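Local atomic coordinates of STU0660 (Streptococcus thermophilus, PDB entry 3ZTH), a protein that probably binds DNA and takes part in CRISPR-mediated bacterial immunity as a metal-binding member of the large Csn2 group. Residues I217-I222 with K245-N250; L183-L188 with C223-K228; R12-I17 with V261-D266. All blocks are in the same frame, centred on the assembly; numbering follows the deposited sequence.

Interactions 1 and 2 share helix 212-228. Its residues 217-222 meet the loop at 245-250, and its residues 223-228 meet helix 177-192. The two contacts touch through L185, which packs on F218, Q221 and I222. Interaction 2 is buried, and its side-chain contacts are all between leucines. Interaction 1 is only partly buried: a tyrosine ring lies under aliphatic carbons, with a water and polar side chains at its hydroxyl end. Interaction 3 is also partly buried and joins the edge strands of two sheets by an amide-on-imidazole stack. It touches interaction 1 through I246 on L264, but lies clear of interaction 2, with nearest atoms about 10 Å apart.

Interaction 1 (I217-I222 with K245-N250); sequences IFYRQI and KIDEEN
Y219 and K245 mark the closest backbone approach, with their CA atoms 8.4 Å apart. Residues 217-222 are a regular part of helix 212-228. Residues 245-250 belong to the loop between strands 232-237 and 254-257. The Y219 ring spans the gap. Its CG is anti to the backbone N (chi1 177°), which sends the ring out from the helix toward the loop. K245 lies over one face of this ring. Its CG sits 3.5 Å from the Y219 ring centroid and only 10° off the ring normal, a CH-pi contact. CB of K245 covers the hydroxyl end of the same face. The lysine then bends at chi2 and leads its amino end away, to a weak hydrogen bond with T216 OG1.

N250 meets the edge of the ring. Its ND2 is 2.6 Å from Y219 OH, but the angle is poor for a hydrogen bond, and the amide and ring planes are 48° apart. The amide is placed by its own loop. N250 OD1 accepts from D247 N at 2.9 Å. In return, D247 OD1 accepts from N250 N at 2.8 Å. The other carboxylate oxygen of D247 reaches the tyrosine through a water. This water lies 3.0 Å from Y219 OH and donates to D247 OD2 at 2.9 Å. Q22 NE2 bonds to K245 O, which ties the loop to strand 20-24. R306 of the second subunit also packs on K245. The K245 side chain is about 6 Å from that of E212, a magnesium-binding residue that holds no ion in this chain. The bond from N250 N to D247 OD1 makes an Asx motif, in the loop that faces helix 212-228 near that metal site.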
# COMPACT_ATOMS: atom_id res chain seq x y z
N ILE A 217 -2.74 -45.07 -12.39
CA ILE A 217 -3.35 -44.38 -13.52
C ILE A 217 -2.58 -43.07 -13.78
O ILE A 217 -2.25 -42.74 -14.93
CB ILE A 217 -4.84 -44.06 -13.22
CG1 ILE A 217 -5.64 -45.36 -13.21
CG2 ILE A 217 -5.39 -43.08 -14.26
CD1 ILE A 217 -7.11 -45.18 -12.85
N PHE A 218 -2.31 -42.34 -12.71
CA PHE A 218 -1.56 -41.08 -12.78
C PHE A 218 -0.15 -41.30 -13.33
O PHE A 218 0.33 -40.51 -14.15
CB PHE A 218 -1.48 -40.46 -11.38
CG PHE A 218 -0.35 -39.50 -11.20
CD1 PHE A 218 -0.44 -38.20 -11.67
CD2 PHE A 218 0.83 -39.91 -10.58
CE1 PHE A 218 0.63 -37.31 -11.53
CE2 PHE A 218 1.90 -39.04 -10.43
CZ PHE A 218 1.81 -37.73 -10.90
N TYR A 219 0.50 -42.36 -12.87
CA TYR A 219 1.86 -42.67 -13.30
C TYR A 219 1.95 -43.04 -14.78
O TYR A 219 2.93 -42.69 -15.45
CB TYR A 219 2.44 -43.80 -12.44
CG TYR A 219 3.83 -44.25 -12.85
CD1 TYR A 219 4.94 -43.45 -12.63
CD2 TYR A 219 4.02 -45.49 -13.47
CE1 TYR A 219 6.22 -43.87 -13.01
CE2 TYR A 219 5.28 -45.91 -13.85
CZ TYR A 219 6.38 -45.10 -13.62
OH TYR A 219 7.63 -45.54 -14.00
N ARG A 220 0.94 -43.74 -15.30
CA ARG A 220 0.94 -44.08 -16.72
C ARG A 220 0.85 -42.79 -17.52
O ARG A 220 1.51 -42.62 -18.54
CB ARG A 220 -0.24 -44.98 -17.07
CG ARG A 220 -0.11 -46.39 -16.53
CD ARG A 220 -1.35 -47.21 -16.86
NE ARG A 220 -1.34 -48.50 -16.17
CZ ARG A 220 -0.42 -49.44 -16.35
NH1 ARG A 220 0.58 -49.24 -17.22
NH2 ARG A 220 -0.48 -50.57 -15.65
N GLN A 221 0.03 -41.86 -17.04
CA GLN A 221 -0.13 -40.57 -17.70
C GLN A 221 1.20 -39.83 -17.78
O GLN A 221 1.57 -39.35 -18.85
CB GLN A 221 -1.18 -39.73 -16.99
CG GLN A 221 -2.60 -40.14 -17.32
CD GLN A 221 -3.64 -39.48 -16.44
OE1 GLN A 221 -3.55 -38.30 -16.11
NE2 GLN A 221 -4.67 -40.24 -16.07
N ILE A 222 1.93 -39.73 -16.67
CA ILE A 222 3.20 -39.01 -16.74
C ILE A 222 4.21 -39.74 -17.63
O ILE A 222 5.04 -39.09 -18.27
CB ILE A 222 3.81 -38.72 -15.34
CG1 ILE A 222 4.18 -40.01 -14.62
CG2 ILE A 222 2.84 -37.92 -14.50
CD1 ILE A 222 4.80 -39.73 -13.26
N LYS A 245 7.66 -46.87 -8.59
CA LYS A 245 7.54 -47.69 -9.79
C LYS A 245 8.93 -47.91 -10.38
O LYS A 245 9.63 -46.95 -10.69
CB LYS A 245 6.67 -46.99 -10.85
CG LYS A 245 5.26 -46.66 -10.39
CD LYS A 245 4.48 -47.91 -10.00
CE LYS A 245 3.14 -47.55 -9.37
NZ LYS A 245 2.36 -48.75 -8.92
N ILE A 246 9.32 -49.17 -10.54
CA ILE A 246 10.63 -49.49 -11.11
C ILE A 246 10.53 -50.27 -12.42
O ILE A 246 9.82 -51.27 -12.49
CB ILE A 246 11.48 -50.32 -10.12
CG1 ILE A 246 11.85 -49.47 -8.90
CG2 ILE A 246 12.73 -50.85 -10.80
CD1 ILE A 246 12.69 -50.20 -7.87
N ASP A 247 11.22 -49.79 -13.45
CA ASP A 247 11.26 -50.47 -14.75
C ASP A 247 12.64 -50.24 -15.35
O ASP A 247 13.46 -49.52 -14.77
CB ASP A 247 10.16 -49.98 -15.71
CG ASP A 247 10.29 -48.50 -16.06
OD1 ASP A 247 11.41 -48.05 -16.37
OD2 ASP A 247 9.25 -47.80 -16.03
N GLU A 248 12.92 -50.85 -16.50
CA GLU A 248 14.22 -50.69 -17.14
C GLU A 248 14.61 -49.25 -17.46
O GLU A 248 15.78 -48.88 -17.35
CB GLU A 248 14.30 -51.53 -18.43
CG GLU A 248 14.90 -52.93 -18.25
CD GLU A 248 16.31 -52.92 -17.64
OE1 GLU A 248 16.81 -51.83 -17.25
OE2 GLU A 248 16.92 -54.01 -17.55
N GLU A 249 13.64 -48.45 -17.86
CA GLU A 249 13.91 -47.07 -18.22
C GLU A 249 14.22 -46.11 -17.08
O GLU A 249 15.18 -45.36 -17.16
CB GLU A 249 12.73 -46.51 -19.03
CG GLU A 249 12.40 -47.36 -20.24
CD GLU A 249 13.65 -47.74 -21.03
OE1 GLU A 249 14.36 -46.82 -21.51
OE2 GLU A 249 13.93 -48.96 -21.16
N ASN A 250 13.40 -46.13 -16.03
CA ASN A 250 13.57 -45.22 -14.91
C ASN A 250 14.44 -45.71 -13.75
O ASN A 250 14.75 -44.95 -12.84
CB ASN A 250 12.20 -44.81 -14.35
CG ASN A 250 11.47 -45.97 -13.66
OD1 ASN A 250 12.06 -47.02 -13.37
ND2 ASN A 250 10.19 -45.77 -13.39
O HOH W 1 8.96 -44.95 -16.63

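Interaction 2 (L183-L188 with C223-K228); sequences LFLEML and CHLVKK
L185 and L225 bring the two helices nearest, with their CA atoms 8.5 Å apart; residues 183-188 lie on helix 177-192 and residues 223-228 on helix 212-228. Three leucines carry the contact between them. L225 does most of the touching through one methyl, CD1. This methyl is 4.1 Å from L185 CD2 and 4.3 Å from L188 CD2. It also lies 4.0 Å from the backbone O of L185. The interactions are dispersive, and the buried area is modest at 98 Å².

In L225, CG is anti to the carbonyl carbon (chi1 -58°) and the chain is extended at chi2, which carries CD1 across to the other helix. L185 has the same shape. The two chains meet at a slant. L188 starts differently: its CB is not aimed at L225, and its CG is anti to the backbone N (chi1 176°). The turn at chi2 then brings CD2 nearer to L225.

L185 and L225 lie against the central sheet, whose parallel strands fit the P-loop NTPase clan. Helix 212-228 is the crossover helix between strands 199-204 and 232-237, a beta-alpha-beta unit. Helix 177-192 leads into strand 199-204. L185 and V226 both rest on F234, and L225 rests on L232, so the two helices both pack on strand 232-237.

Helix 177-192 has other neighbours too. F184, M187 and L188 pack on L97 of helix 97-106, so L188 touches two helices. M187, modelled as selenomethionine, also meets L135 of the third subunit, and L183 meets C137 of that subunit. K228 NZ also forms a salt bridge with D189 OD1, a polar link beside the leucines.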
# COMPACT_ATOMS: atom_id res chain seq x y z
N LEU A 183 -6.77 -33.59 -14.81
CA LEU A 183 -7.07 -32.30 -15.43
C LEU A 183 -5.79 -31.48 -15.54
O LEU A 183 -5.52 -30.87 -16.58
CB LEU A 183 -8.11 -31.54 -14.61
CG LEU A 183 -9.53 -32.11 -14.72
CD1 LEU A 183 -10.44 -31.44 -13.71
CD2 LEU A 183 -10.05 -31.91 -16.15
N PHE A 184 -4.99 -31.49 -14.48
CA PHE A 184 -3.73 -30.76 -14.48
C PHE A 184 -2.79 -31.28 -15.57
O PHE A 184 -2.19 -30.50 -16.31
CB PHE A 184 -3.03 -30.89 -13.12
CG PHE A 184 -1.61 -30.40 -13.12
CD1 PHE A 184 -1.32 -29.05 -13.10
CD2 PHE A 184 -0.55 -31.31 -13.16
CE1 PHE A 184 0.00 -28.59 -13.11
CE2 PHE A 184 0.77 -30.87 -13.17
CZ PHE A 184 1.04 -29.50 -13.15
N LEU A 185 -2.66 -32.60 -15.65
CA LEU A 185 -1.78 -33.20 -16.66
C LEU A 185 -2.27 -32.89 -18.07
O LEU A 185 -1.46 -32.66 -18.97
CB LEU A 185 -1.67 -34.71 -16.44
CG LEU A 185 -0.88 -35.08 -15.18
CD1 LEU A 185 -0.84 -36.59 -15.02
CD2 LEU A 185 0.53 -34.50 -15.27
N GLU A 186 -3.59 -32.89 -18.25
CA GLU A 186 -4.17 -32.59 -19.55
C GLU A 186 -3.83 -31.17 -19.98
O GLU A 186 -3.50 -30.92 -21.15
CB GLU A 186 -5.68 -32.72 -19.50
CG GLU A 186 -6.21 -34.07 -19.86
CD GLU A 186 -7.58 -33.95 -20.47
OE1 GLU A 186 -7.67 -33.34 -21.56
OE2 GLU A 186 -8.55 -34.44 -19.86
N MSE A 187 -3.94 -30.23 -19.04
CA MSE A 187 -3.62 -28.84 -19.33
C MSE A 187 -2.15 -28.74 -19.69
O MSE A 187 -1.77 -28.04 -20.62
CB MSE A 187 -3.91 -27.95 -18.14
CG MSE A 187 -3.45 -26.52 -18.36
SE MSE A 187 -4.20 -25.26 -17.11
CE MSE A 187 -2.97 -25.51 -15.66
N LEU A 188 -1.32 -29.47 -18.94
CA LEU A 188 0.12 -29.47 -19.18
C LEU A 188 0.39 -30.04 -20.57
O LEU A 188 1.27 -29.57 -21.29
CB LEU A 188 0.82 -30.31 -18.12
CG LEU A 188 2.34 -30.50 -18.28
CD1 LEU A 188 3.06 -29.18 -18.12
CD2 LEU A 188 2.82 -31.51 -17.26
N CYS A 223 4.15 -41.07 -17.68
CA CYS A 223 5.05 -41.83 -18.53
C CYS A 223 4.74 -41.49 -19.98
O CYS A 223 5.64 -41.35 -20.81
CB CYS A 223 4.87 -43.34 -18.32
SG CYS A 223 5.68 -44.01 -16.85
N HIS A 224 3.46 -41.36 -20.28
CA HIS A 224 3.03 -41.02 -21.62
C HIS A 224 3.59 -39.66 -22.01
O HIS A 224 4.17 -39.49 -23.08
CB HIS A 224 1.50 -40.96 -21.68
CG HIS A 224 0.96 -40.45 -22.98
ND1 HIS A 224 1.08 -41.15 -24.17
CD2 HIS A 224 0.31 -39.30 -23.29
CE1 HIS A 224 0.53 -40.45 -25.14
NE2 HIS A 224 0.05 -39.33 -24.64
N LEU A 225 3.44 -38.69 -21.12
CA LEU A 225 3.93 -37.36 -21.41
C LEU A 225 5.44 -37.25 -21.58
O LEU A 225 5.90 -36.55 -22.48
CB LEU A 225 3.45 -36.37 -20.34
CG LEU A 225 1.93 -36.27 -20.16
CD1 LEU A 225 1.60 -35.21 -19.13
CD2 LEU A 225 1.27 -35.94 -21.48
N VAL A 226 6.24 -37.94 -20.77
CA VAL A 226 7.68 -37.83 -20.94
C VAL A 226 8.15 -38.50 -22.22
O VAL A 226 9.17 -38.12 -22.80
CB VAL A 226 8.48 -38.42 -19.77
CG1 VAL A 226 8.14 -37.69 -18.50
CG2 VAL A 226 8.23 -39.92 -19.64
N LYS A 227 7.41 -39.51 -22.66
CA LYS A 227 7.78 -40.20 -23.89
C LYS A 227 7.33 -39.37 -25.08
O LYS A 227 7.76 -39.60 -26.21
CB LYS A 227 7.15 -41.59 -23.93
CG LYS A 227 7.70 -42.53 -22.87
CD LYS A 227 6.99 -43.87 -22.89
CE LYS A 227 7.47 -44.77 -21.76
NZ LYS A 227 6.70 -46.05 -21.71
N LYS A 228 6.46 -38.40 -24.83
CA LYS A 228 5.94 -37.55 -25.89
C LYS A 228 6.65 -36.22 -25.97
O LYS A 228 6.81 -35.66 -27.05
CB LYS A 228 4.44 -37.32 -25.66
CG LYS A 228 3.81 -36.34 -26.59
CD LYS A 228 2.31 -36.28 -26.34
CE LYS A 228 1.63 -35.31 -27.29
NZ LYS A 228 0.17 -35.18 -26.96

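Interaction 3 (R12-I17 with V261-D266); sequences RIELNI and VEHLYD
N16 and H263 meet through side chains with different first torsions. In N16, CG is anti to the backbone N (chi1 -158°), and the amide reaches across to the other strand. In H263, CG stands between the backbone N and the carbonyl carbon (chi1 59°), and the ring turns its face to that amide. The two planes are 24° apart and stacked. N16 ND2 lies 3.6 Å above the H263 ring plane, over its centre. N16 CB approaches H263 CD2 to 3.4 Å.

The rotation of the imidazole is fixed within its own segment. H263 ND1 donates to L264 O at 2.9 Å, in a nearly straight bond that lies close to the ring plane. The amide of N16 is held too: its ND2 donates to R252 O, and its OD1 has a weak bond with K2 NZ.

E14 comes to the edge of the ring, with OE2 4.4 Å from H263 CD2. The salt-bridge partner of this carboxylate is K2 of strand 2-5, which also packs on H263. V261 sets a methyl against the backbone: its CG1 lies 3.4 Å from E14 O.

Strands 13-16 and 261-263 run nearly parallel, their axes 7.2 Å apart, yet they belong to different sheets. I13 and L15 pair with V5 and F3 in the small antiparallel sheet. E262 pairs with I256 in the mixed sheet. The contact thus sets side chains between two edge strands, where the N-terminal sheet abuts the P-loop NTPase-like core sheet.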
# COMPACT_ATOMS: atom_id res chain seq x y z
N ARG A 12 28.05 -32.57 -1.46
CA ARG A 12 26.81 -32.30 -2.17
C ARG A 12 25.96 -33.55 -2.25
O ARG A 12 26.47 -34.67 -2.28
CB ARG A 12 27.11 -31.74 -3.56
CG ARG A 12 27.52 -30.28 -3.53
CD ARG A 12 28.20 -29.81 -4.80
NE ARG A 12 28.54 -28.39 -4.71
CZ ARG A 12 27.67 -27.40 -4.89
NH1 ARG A 12 26.41 -27.68 -5.18
NH2 ARG A 12 28.06 -26.14 -4.77
N ILE A 13 24.64 -33.35 -2.26
CA ILE A 13 23.71 -34.46 -2.38
C ILE A 13 23.65 -34.77 -3.87
O ILE A 13 23.31 -33.91 -4.67
CB ILE A 13 22.30 -34.06 -1.89
CG1 ILE A 13 22.36 -33.66 -0.42
CG2 ILE A 13 21.34 -35.22 -2.05
CD1 ILE A 13 21.77 -32.30 -0.14
N GLU A 14 24.03 -36.00 -4.22
CA GLU A 14 24.02 -36.44 -5.62
C GLU A 14 22.66 -36.98 -6.03
O GLU A 14 22.07 -37.79 -5.33
CB GLU A 14 25.08 -37.53 -5.85
CG GLU A 14 25.33 -37.85 -7.32
CD GLU A 14 26.46 -38.83 -7.52
OE1 GLU A 14 27.42 -38.77 -6.72
OE2 GLU A 14 26.41 -39.64 -8.48
N LEU A 15 22.18 -36.53 -7.17
CA LEU A 15 20.89 -36.94 -7.69
C LEU A 15 21.01 -37.31 -9.18
O LEU A 15 21.43 -36.50 -10.00
CB LEU A 15 19.90 -35.79 -7.54
CG LEU A 15 18.83 -35.75 -6.43
CD1 LEU A 15 19.27 -36.47 -5.18
CD2 LEU A 15 18.53 -34.28 -6.15
N ASN A 16 20.64 -38.53 -9.52
CA ASN A 16 20.70 -38.93 -10.91
C ASN A 16 19.31 -38.60 -11.46
O ASN A 16 18.32 -39.25 -11.13
CB ASN A 16 21.01 -40.42 -10.98
CG ASN A 16 21.61 -40.83 -12.30
OD1 ASN A 16 22.27 -40.05 -12.98
ND2 ASN A 16 21.41 -42.09 -12.67
N ILE A 17 19.24 -37.56 -12.29
CA ILE A 17 17.99 -37.06 -12.88
C ILE A 17 17.63 -37.63 -14.26
O ILE A 17 18.48 -37.69 -15.16
CB ILE A 17 18.02 -35.52 -13.01
CG1 ILE A 17 18.46 -34.88 -11.68
CG2 ILE A 17 16.67 -35.00 -13.46
CD1 ILE A 17 17.56 -35.19 -10.50
N VAL A 261 23.69 -42.00 0.32
CA VAL A 261 23.01 -41.66 -0.92
C VAL A 261 23.56 -42.45 -2.11
O VAL A 261 24.77 -42.45 -2.36
CB VAL A 261 23.11 -40.14 -1.22
CG1 VAL A 261 22.46 -39.82 -2.57
CG2 VAL A 261 22.40 -39.35 -0.13
N GLU A 262 22.67 -43.11 -2.84
CA GLU A 262 23.03 -43.90 -4.01
C GLU A 262 21.81 -43.95 -4.92
O GLU A 262 20.69 -43.78 -4.47
CB GLU A 262 23.38 -45.34 -3.63
CG GLU A 262 24.44 -45.51 -2.54
CD GLU A 262 25.88 -45.27 -3.02
OE1 GLU A 262 26.09 -45.04 -4.24
OE2 GLU A 262 26.79 -45.33 -2.17
N HIS A 263 22.03 -44.18 -6.21
CA HIS A 263 20.90 -44.34 -7.12
C HIS A 263 20.99 -45.78 -7.61
O HIS A 263 22.07 -46.37 -7.61
CB HIS A 263 20.95 -43.33 -8.27
CG HIS A 263 22.18 -43.41 -9.11
ND1 HIS A 263 22.47 -44.50 -9.90
CD2 HIS A 263 23.17 -42.51 -9.34
CE1 HIS A 263 23.58 -44.27 -10.58
NE2 HIS A 263 24.03 -43.07 -10.26
N LEU A 264 19.85 -46.36 -7.97
CA LEU A 264 19.84 -47.75 -8.45
C LEU A 264 20.58 -47.87 -9.78
O LEU A 264 20.85 -46.87 -10.46
CB LEU A 264 18.41 -48.27 -8.62
CG LEU A 264 17.55 -48.47 -7.36
CD1 LEU A 264 16.18 -48.99 -7.76
CD2 LEU A 264 18.23 -49.44 -6.42
N TYR A 265 20.90 -49.11 -10.13
CA TYR A 265 21.58 -49.43 -11.38
C TYR A 265 20.49 -49.92 -12.33
O TYR A 265 19.30 -49.80 -12.03
CB TYR A 265 22.58 -50.57 -11.17
CG TYR A 265 23.67 -50.33 -10.15
CD1 TYR A 265 24.65 -49.34 -10.34
CD2 TYR A 265 23.76 -51.13 -9.01
CE1 TYR A 265 25.69 -49.17 -9.42
CE2 TYR A 265 24.79 -50.97 -8.08
CZ TYR A 265 25.76 -50.00 -8.30
OH TYR A 265 26.80 -49.88 -7.40
N ASP A 266 20.89 -50.46 -13.48
CA ASP A 266 19.91 -50.99 -14.42
C ASP A 266 19.36 -52.25 -13.77
O ASP A 266 20.07 -52.94 -13.03
CB ASP A 266 20.57 -51.36 -15.76
CG ASP A 266 21.02 -50.14 -16.54
OD1 ASP A 266 20.16 -49.31 -16.92
OD2 ASP A 266 22.24 -50.00 -16.77